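Long-range contacts in short chain alcohol dehydrogenase-related dehydrogenase (Sinorhizobium meliloti, PDB 3TPC), which probably catalyses an oxidation-reduction reaction and belongs to the short-chain dehydrogenase/reductase family: residues V146-I151 against I191-F196; T63-A68 against M123-A128. All coordinates share one frame; numbering follows the deposited sequence.

Contact 1: V146-I151 against I191-F196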
loop_
_atom_site.group_PDB
_atom_site.type_symbol
_atom_site.label_atom_id
_atom_site.label_comp_id
_atom_site.label_asym_id
_atom_site.label_seq_id
_atom_site.Cartn_x
_atom_site.Cartn_y
_atom_site.Cartn_z
ATOM N N VAL D 146 -18.474 8.035 -5.486
ATOM C CA VAL D 146 -17.228 7.727 -6.106
ATOM C C VAL D 146 -16.370 8.979 -6.108
ATOM O O VAL D 146 -16.794 10.064 -6.611
ATOM C CB VAL D 146 -17.418 7.267 -7.576
ATOM C CG1 VAL D 146 -16.123 6.799 -8.140
ATOM C CG2 VAL D 146 -18.441 6.135 -7.645
ATOM N N ASN D 147 -15.143 8.844 -5.609
ATOM C CA ASN D 147 -14.228 9.972 -5.694
ATOM C C ASN D 147 -13.149 9.805 -6.747
ATOM O O ASN D 147 -12.780 8.686 -7.135
ATOM C CB ASN D 147 -13.616 10.253 -4.345
ATOM C CG ASN D 147 -14.663 10.409 -3.250
ATOM O OD1 ASN D 147 -14.605 9.729 -2.237
ATOM N ND2 ASN D 147 -15.610 11.271 -3.447
ATOM N N THR D 148 -12.604 10.933 -7.168
ATOM C CA THR D 148 -11.552 10.897 -8.140
ATOM C C THR D 148 -10.296 11.352 -7.484
ATOM O O THR D 148 -10.180 12.516 -7.110
ATOM C CB THR D 148 -11.859 11.828 -9.350
ATOM O OG1 THR D 148 -13.128 11.450 -9.916
ATOM C CG2 THR D 148 -10.793 11.676 -10.356
ATOM N N ALA D 149 -9.356 10.426 -7.332
ATOM C CA ALA D 149 -8.051 10.749 -6.756
ATOM C C ALA D 149 -7.125 10.815 -7.946
ATOM O O ALA D 149 -7.430 11.468 -8.956
ATOM C CB ALA D 149 -7.597 9.637 -5.770
ATOM N N SER D 150 -6.015 10.106 -7.873
ATOM C CA SER D 150 -5.111 10.027 -9.010
ATOM C C SER D 150 -3.945 9.139 -8.646
ATOM O O SER D 150 -3.577 9.021 -7.474
ATOM C CB SER D 150 -4.557 11.420 -9.375
ATOM O OG SER D 150 -3.196 11.339 -9.756
ATOM N N ILE D 151 -3.325 8.581 -9.652
ATOM C CA ILE D 151 -2.087 7.796 -9.487
ATOM C C ILE D 151 -0.938 8.595 -8.831
ATOM O O ILE D 151 -0.012 8.050 -8.296
ATOM C CB ILE D 151 -1.721 7.214 -10.928
ATOM C CG1 ILE D 151 -1.757 5.735 -10.883
ATOM C CG2 ILE D 151 -0.502 7.727 -11.542
ATOM C CD1 ILE D 151 -3.156 5.265 -10.840
ATOM N N ILE D 191 -11.515 6.140 -7.368
ATOM C CA ILE D 191 -10.735 5.715 -8.517
ATOM C C ILE D 191 -9.482 6.542 -8.592
ATOM O O ILE D 191 -9.549 7.771 -8.517
ATOM C CB ILE D 191 -11.499 5.986 -9.903
ATOM C CG1 ILE D 191 -12.745 5.140 -10.052
ATOM C CG2 ILE D 191 -10.599 5.610 -11.077
ATOM C CD1 ILE D 191 -13.707 5.614 -11.215
ATOM N N ALA D 192 -8.356 5.907 -8.849
ATOM C CA ALA D 192 -7.152 6.679 -9.057
ATOM C C ALA D 192 -6.756 6.541 -10.505
ATOM O O ALA D 192 -6.152 5.539 -10.888
ATOM C CB ALA D 192 -6.046 6.179 -8.149
ATOM N N PRO D 193 -7.145 7.506 -11.342
ATOM C CA PRO D 193 -6.843 7.429 -12.774
ATOM C C PRO D 193 -5.390 7.744 -13.062
ATOM O O PRO D 193 -4.781 8.456 -12.304
ATOM C CB PRO D 193 -7.706 8.555 -13.369
ATOM C CG PRO D 193 -7.947 9.486 -12.233
ATOM C CD PRO D 193 -8.085 8.618 -11.048
ATOM N N GLY D 194 -4.857 7.186 -14.147
ATOM C CA GLY D 194 -3.552 7.544 -14.685
ATOM C C GLY D 194 -3.728 8.627 -15.748
ATOM O O GLY D 194 -4.499 9.555 -15.551
ATOM N N ILE D 195 -3.037 8.503 -16.871
ATOM C CA ILE D 195 -3.032 9.564 -17.844
ATOM C C ILE D 195 -4.227 9.423 -18.747
ATOM O O ILE D 195 -4.329 8.426 -19.456
ATOM C CB ILE D 195 -1.907 9.440 -18.828
ATOM C CG1 ILE D 195 -0.564 9.610 -18.169
ATOM C CG2 ILE D 195 -2.067 10.563 -19.905
ATOM C CD1 ILE D 195 0.535 9.121 -19.074
ATOM N N PHE D 196 -5.100 10.427 -18.745
ATOM C CA PHE D 196 -6.278 10.429 -19.586
ATOM C C PHE D 196 -6.312 11.614 -20.543
ATOM O O PHE D 196 -5.743 12.684 -20.258
ATOM C CB PHE D 196 -7.516 10.426 -18.715
ATOM C CG PHE D 196 -7.933 9.043 -18.277
ATOM C CD1 PHE D 196 -7.251 8.391 -17.232
ATOM C CD2 PHE D 196 -9.008 8.408 -18.872
ATOM C CE1 PHE D 196 -7.628 7.147 -16.816
ATOM C CE2 PHE D 196 -9.388 7.137 -18.466
ATOM C CZ PHE D 196 -8.700 6.503 -17.422
HETATM O O HOH W 1 -4.032 11.416 -12.682
#
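The carbonyl oxygen of Pro193 is held by two donors: the backbone N of Ile151, 3.0 Å from Pro193 O, and an ordered water. That water also binds the hydroxyl of Ser150, with 3.0 Å between Ser150 OG and the water oxygen, and so joins a side chain to the end of the neighbouring strand. Ser150 OG also caps Ala152 N, which ties the hydroxyl to the start of the following helix. Behind this point the strands pair in parallel. Ile191 N donates to Asn147 O at 2.9 Å with a nearly straight N-H of 164°, and Ala149 N reaches Ile191 O at 2.9 Å. The two strand segments run 28° apart, and Thr148 and Ile191 share one face of the sheet.

Thr148 carries its methyl opposite its own backbone N, and there CG2 touches the CG and CD carbons of the proline, 4.1 Å from Pro193 CG, the two side chains crossing near a right angle. Its OG1 turns to Tyr228 OH and Asn87 O. Val146 CG1 touches Ile191 CD1 at 4.1 Å. Ile151 CD1 lies 4.1 Å from Ala192 CB, although the placement of this side chain, with chi1 away from the staggered values, is doubtful.

Ser150 borders Tyr163 and Lys167, an arrangement consistent with the Ser-Tyr-Lys active site of this family, and Pro193-Gly194, at the end of strand 186-193, probably corresponds to the Pro-Gly motif of the family. The pair lies inside the parallel Rossmann sheet, between strand 84-87, which bonds to Val146, and strand 245-248, which bonds to Ala192; helix 161-181 packs on Asn147 and Ala149, and helix 225-237 covers Ile191.

Contact 2: T63-A68 against M123-A128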
loop_
_atom_site.group_PDB
_atom_site.type_symbol
_atom_site.label_atom_id
_atom_site.label_comp_id
_atom_site.label_asym_id
_atom_site.label_seq_id
_atom_site.Cartn_x
_atom_site.Cartn_y
_atom_site.Cartn_z
ATOM N N THR D 63 -16.183 24.133 -3.327
ATOM C CA THR D 63 -15.451 24.557 -2.123
ATOM C C THR D 63 -16.211 25.468 -1.127
ATOM O O THR D 63 -15.931 25.469 0.107
ATOM C CB THR D 63 -14.157 25.238 -2.590
ATOM O OG1 THR D 63 -13.067 24.320 -2.386
ATOM C CG2 THR D 63 -13.891 26.554 -1.894
ATOM N N ASN D 64 -17.152 26.241 -1.662
ATOM C CA ASN D 64 -18.004 27.137 -0.892
ATOM C C ASN D 64 -19.138 26.375 -0.196
ATOM O O ASN D 64 -19.871 25.629 -0.840
ATOM C CB ASN D 64 -18.576 28.181 -1.856
ATOM C CG ASN D 64 -19.254 29.315 -1.144
ATOM O OD1 ASN D 64 -20.366 29.167 -0.639
ATOM N ND2 ASN D 64 -18.597 30.471 -1.122
ATOM N N GLU D 65 -19.281 26.540 1.115
ATOM C CA GLU D 65 -20.378 25.876 1.840
ATOM C C GLU D 65 -21.780 26.267 1.307
ATOM O O GLU D 65 -22.666 25.408 1.174
ATOM C CB GLU D 65 -20.290 26.127 3.356
ATOM C CG GLU D 65 -21.453 25.522 4.184
ATOM C CD GLU D 65 -21.240 25.589 5.711
ATOM O OE1 GLU D 65 -21.404 26.681 6.314
ATOM O OE2 GLU D 65 -20.933 24.542 6.324
ATOM N N ALA D 66 -21.983 27.541 0.988
ATOM C CA ALA D 66 -23.331 27.978 0.548
ATOM C C ALA D 66 -23.701 27.524 -0.846
ATOM O O ALA D 66 -24.859 27.259 -1.120
ATOM C CB ALA D 66 -23.539 29.497 0.709
ATOM N N ASP D 67 -22.720 27.452 -1.730
ATOM C CA ASP D 67 -22.959 26.904 -3.056
ATOM C C ASP D 67 -23.320 25.428 -3.017
ATOM O O ASP D 67 -24.136 24.954 -3.806
ATOM C CB ASP D 67 -21.725 27.062 -3.924
ATOM C CG ASP D 67 -21.540 28.464 -4.408
ATOM O OD1 ASP D 67 -21.897 29.418 -3.682
ATOM O OD2 ASP D 67 -21.048 28.608 -5.530
ATOM N N ALA D 68 -22.694 24.719 -2.092
ATOM C CA ALA D 68 -22.850 23.318 -1.952
ATOM C C ALA D 68 -24.185 23.036 -1.252
ATOM O O ALA D 68 -24.886 22.082 -1.605
ATOM C CB ALA D 68 -21.671 22.769 -1.137
HETATM N N MSE D 123 -18.792 18.351 -0.608
HETATM C CA MSE D 123 -19.799 17.540 -1.327
HETATM C C MSE D 123 -20.171 16.250 -0.613
HETATM O O MSE D 123 -21.293 15.860 -0.612
HETATM C CB MSE D 123 -19.347 17.196 -2.736
HETATM C CG MSE D 123 -19.277 18.401 -3.700
HETATM SE SE MSE D 123 -20.932 19.478 -3.687
HETATM C CE MSE D 123 -20.157 20.954 -2.892
ATOM N N ILE D 124 -19.222 15.553 -0.071
ATOM C CA ILE D 124 -19.495 14.330 0.607
ATOM C C ILE D 124 -20.296 14.487 1.873
ATOM O O ILE D 124 -21.221 13.788 2.117
ATOM C CB ILE D 124 -18.195 13.609 0.927
ATOM C CG1 ILE D 124 -17.592 13.023 -0.320
ATOM C CG2 ILE D 124 -18.403 12.555 1.880
ATOM C CD1 ILE D 124 -16.562 12.072 -0.048
ATOM N N ARG D 125 -19.935 15.439 2.678
ATOM C CA ARG D 125 -20.709 15.632 3.848
ATOM C C ARG D 125 -22.150 16.063 3.579
ATOM O O ARG D 125 -23.057 15.633 4.228
ATOM C CB ARG D 125 -20.009 16.532 4.834
ATOM C CG ARG D 125 -20.272 17.928 4.648
ATOM C CD ARG D 125 -19.147 18.765 5.059
ATOM N NE ARG D 125 -19.430 20.066 4.547
ATOM C CZ ARG D 125 -20.098 21.002 5.184
ATOM N NH1 ARG D 125 -20.504 20.821 6.397
ATOM N NH2 ARG D 125 -20.348 22.111 4.584
ATOM N N LEU D 126 -22.335 16.956 2.643
ATOM C CA LEU D 126 -23.666 17.354 2.266
ATOM C C LEU D 126 -24.537 16.395 1.484
ATOM O O LEU D 126 -25.660 16.215 1.800
ATOM C CB LEU D 126 -23.679 18.749 1.688
ATOM C CG LEU D 126 -23.198 19.837 2.633
ATOM C CD1 LEU D 126 -23.176 21.112 1.931
ATOM C CD2 LEU D 126 -23.995 19.951 3.832
ATOM N N ALA D 127 -23.982 15.743 0.492
ATOM C CA ALA D 127 -24.696 14.678 -0.206
ATOM C C ALA D 127 -25.079 13.535 0.713
ATOM O O ALA D 127 -26.142 12.949 0.593
ATOM C CB ALA D 127 -23.857 14.151 -1.327
ATOM N N ALA D 128 -24.173 13.163 1.593
ATOM C CA ALA D 128 -24.386 11.992 2.344
ATOM C C ALA D 128 -25.555 12.226 3.286
ATOM O O ALA D 128 -26.344 11.297 3.510
ATOM C CB ALA D 128 -23.148 11.637 3.109
#
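Glu65 and Arg125 form a salt bridge, the one polar link between residues 63-68 and residues 123-128. NH2 of Arg125 donates to OE2 of Glu65 at 3.0 Å, with an N-H angle of 151°. The oxygen uses the lone pair facing away from its twin, and the carboxylate and guanidinium planes stand 30° apart, so this is a single-oxygen bridge and not a coplanar two-bond pairing. The methylene of Glu65 comes in at the guanidinium edge, CG lying 3.6 Å from Arg125 NH2. The arginine leaves its backbone with CG between N and the carbonyl carbon (chi1 88°) and then runs extended to NE, which carries the charge out toward the glutamate. Leu126 CG lies over one guanidinium face, 4.0 Å above its plane and offset toward the edge of the group.

The apolar share centres on Ala68. Its methyl points at the other helix, and Ala68 CB meets Leu126 CD1 at 3.8 Å. The selenomethionine at Met123 also bends its end toward Ala68, but the modelled separation is too short to be trusted.

Asn64 is the N-cap of helix 65-79: its OD1 accepts from Asp67 N at 3.1 Å and, weakly, from Ala66 N.

Arg125 NH1 bonds to His104 O of the third subunit, and Leu106 of that subunit packs on Glu65 and Arg125. With a leucine in place of Arg125, Glu65 would probably lose its charged mate, and the bond to the neighbouring subunit would go as well. The chemistry thus implies two tasks side by side: Ala68 against Leu126 gives the apolar part, while Arg125 binds Glu65 by one amino group and a carbonyl of the third subunit by the other, consistent with the bridge also serving the assembly.

Both contacts belong to one Rossmann-type domain, with contact 1 nearer its centre and contact 2 farther out, their centres about 21 Å apart. Contact 1 joins neighbouring strands, so backbone bonds do most of the work, and its far end leads into the probable active site. Contact 2 joins two helices that flank the sheet; side chains make most of it, and its salt bridge borders another subunit. They share no element, yet helix 106-132 leads in the chain to strand 143-148, and they touch where Asn147 ND2 lies 3.6 Å from Ile124 CD1. Buried strand pairing and largely buried helix packing, with Glu65 exposed, are thus two layers of one architecture.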